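Local coordinates for inorganic pyrophosphatase (Neisseria gonorrhoeae, PDB 5TEA), which probably catalyses the magnesium-dependent hydrolysis of inorganic pyrophosphate to two phosphate ions, working as a homohexamer, at residues K61-G66 with D80-T85. Numbering follows the deposited sequence.
Sequences KPTNYG and DVLLVT. With CA (calcium ion), chain I.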
# COMPACT_ATOMS: atom_id res chain seq x y z
N LYS B 61 -8.22 12.71 -4.75
CA LYS B 61 -7.61 13.57 -5.77
C LYS B 61 -7.05 12.71 -6.90
O LYS B 61 -6.30 11.76 -6.64
CB LYS B 61 -6.50 14.43 -5.18
CG LYS B 61 -6.97 15.55 -4.27
CD LYS B 61 -7.89 16.53 -5.02
CE LYS B 61 -9.06 16.98 -4.15
NZ LYS B 61 -10.13 17.68 -4.94
N PRO B 62 -7.36 13.03 -8.17
CA PRO B 62 -6.84 12.21 -9.27
C PRO B 62 -5.39 12.51 -9.62
O PRO B 62 -4.76 11.68 -10.30
CB PRO B 62 -7.77 12.56 -10.44
CG PRO B 62 -8.22 13.98 -10.14
CD PRO B 62 -8.32 14.04 -8.64
N THR B 63 -4.86 13.66 -9.22
CA THR B 63 -3.45 14.01 -9.39
C THR B 63 -2.94 14.52 -8.06
O THR B 63 -3.71 14.77 -7.14
CB THR B 63 -3.23 15.11 -10.44
OG1 THR B 63 -3.68 16.36 -9.89
CG2 THR B 63 -4.04 14.80 -11.71
N ASN B 64 -1.63 14.73 -7.95
CA ASN B 64 -1.14 15.48 -6.80
C ASN B 64 -1.67 16.90 -6.90
O ASN B 64 -1.98 17.39 -7.99
CB ASN B 64 0.39 15.48 -6.75
CG ASN B 64 0.97 14.09 -6.81
OD1 ASN B 64 0.93 13.34 -5.81
ND2 ASN B 64 1.52 13.73 -7.96
N TYR B 65 -1.81 17.56 -5.75
CA TYR B 65 -2.40 18.88 -5.69
C TYR B 65 -1.46 19.81 -4.94
O TYR B 65 -1.05 19.51 -3.82
CB TYR B 65 -3.76 18.82 -4.99
CG TYR B 65 -4.66 20.02 -5.19
CD1 TYR B 65 -5.55 20.07 -6.26
CD2 TYR B 65 -4.67 21.07 -4.28
CE1 TYR B 65 -6.39 21.16 -6.44
CE2 TYR B 65 -5.52 22.16 -4.45
CZ TYR B 65 -6.37 22.19 -5.53
OH TYR B 65 -7.23 23.25 -5.71
N GLY B 66 -1.11 20.94 -5.56
CA GLY B 66 -0.21 21.86 -4.89
C GLY B 66 -0.45 23.32 -5.21
O GLY B 66 -1.52 23.68 -5.71
N ASP B 80 -3.50 27.25 -7.70
CA ASP B 80 -3.40 25.82 -7.48
C ASP B 80 -2.69 25.13 -8.64
O ASP B 80 -2.62 25.65 -9.76
CB ASP B 80 -4.78 25.19 -7.32
CG ASP B 80 -5.62 25.89 -6.29
OD1 ASP B 80 -5.15 26.12 -5.15
OD2 ASP B 80 -6.77 26.19 -6.64
N VAL B 81 -2.18 23.93 -8.36
CA VAL B 81 -1.41 23.13 -9.31
C VAL B 81 -1.92 21.69 -9.27
O VAL B 81 -2.05 21.11 -8.19
CB VAL B 81 0.10 23.14 -9.00
CG1 VAL B 81 0.85 22.22 -9.98
CG2 VAL B 81 0.65 24.56 -9.09
N LEU B 82 -2.21 21.14 -10.46
CA LEU B 82 -2.40 19.71 -10.67
C LEU B 82 -1.08 19.15 -11.17
O LEU B 82 -0.68 19.43 -12.31
CB LEU B 82 -3.53 19.47 -11.67
CG LEU B 82 -4.84 20.21 -11.34
CD1 LEU B 82 -5.93 19.86 -12.35
CD2 LEU B 82 -5.32 19.87 -9.92
N LEU B 83 -0.39 18.38 -10.33
CA LEU B 83 0.92 17.83 -10.65
C LEU B 83 0.77 16.34 -10.92
O LEU B 83 0.40 15.58 -10.02
CB LEU B 83 1.91 18.07 -9.51
CG LEU B 83 3.31 17.49 -9.73
CD1 LEU B 83 4.08 18.34 -10.74
CD2 LEU B 83 4.06 17.39 -8.40
N VAL B 84 1.05 15.94 -12.15
CA VAL B 84 0.81 14.57 -12.61
C VAL B 84 2.10 13.77 -12.47
O VAL B 84 3.13 14.14 -13.03
CB VAL B 84 0.29 14.56 -14.06
CG1 VAL B 84 0.15 13.12 -14.58
CG2 VAL B 84 -1.04 15.34 -14.15
N THR B 85 2.03 12.67 -11.73
CA THR B 85 3.14 11.74 -11.59
C THR B 85 2.59 10.32 -11.65
O THR B 85 1.40 10.09 -11.44
CB THR B 85 3.91 11.89 -10.25
OG1 THR B 85 3.01 11.66 -9.16
CG2 THR B 85 4.55 13.27 -10.10
CA CA I . -7.08 28.79 -6.13
O HOH W 1 -7.92 24.72 -3.66
O HOH W 2 -6.11 28.74 -8.32
O HOH W 3 -7.79 27.31 -4.99
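N64 and L83 face each other where strand 64-67 starts and antiparallel strand 80-83 ends. L83 N gives a fairly straight bond to N64 O (3.0 Å, 162°), while the return bond from N64 N to L83 O is weak. The asparagine amide makes good this slack: with CG beside the backbone N (chi1 -53°), ND2 turns back to the partner strand and divides its two hydrogens between L83 O, 3.0 Å away, and T85 OG1, 2.8 Å away and almost in the amide plane. T85 OG1 also bonds to Q87 O. The amide's other end, OD1, accepts from the backbone N atoms of A34 and L89, so asparagine, with donor and acceptor on one short amide, suits the buried N64. T63 OG1 donates to N64 O at 2.7 Å, from the face opposite L83 N, giving that carbonyl two donors. Further along, G66 N meets V81 O at 2.8 Å and V81 N returns to G66 O at 2.7 Å; without a side chain, G66 sets no bulk beside V81.

Between these pairs Y65 and L82 share the other face, where CD2 of the leucine lies 3.7 Å from CD1 of the ring. The tyrosine's OH ends near the D80 carboxylate, bonds a water and makes a weak bond with K114. D80 OD2 accepts from K114 NZ and binds calcium, also held by D73, D77 and D112 carboxylates, E78 O and two waters, where D80 and D112 are predicted to bind magnesium. A predicted substrate-binding tyrosine beside a metal-binding aspartate is characteristic of the acidic active site on the PPase family's beta-barrel core.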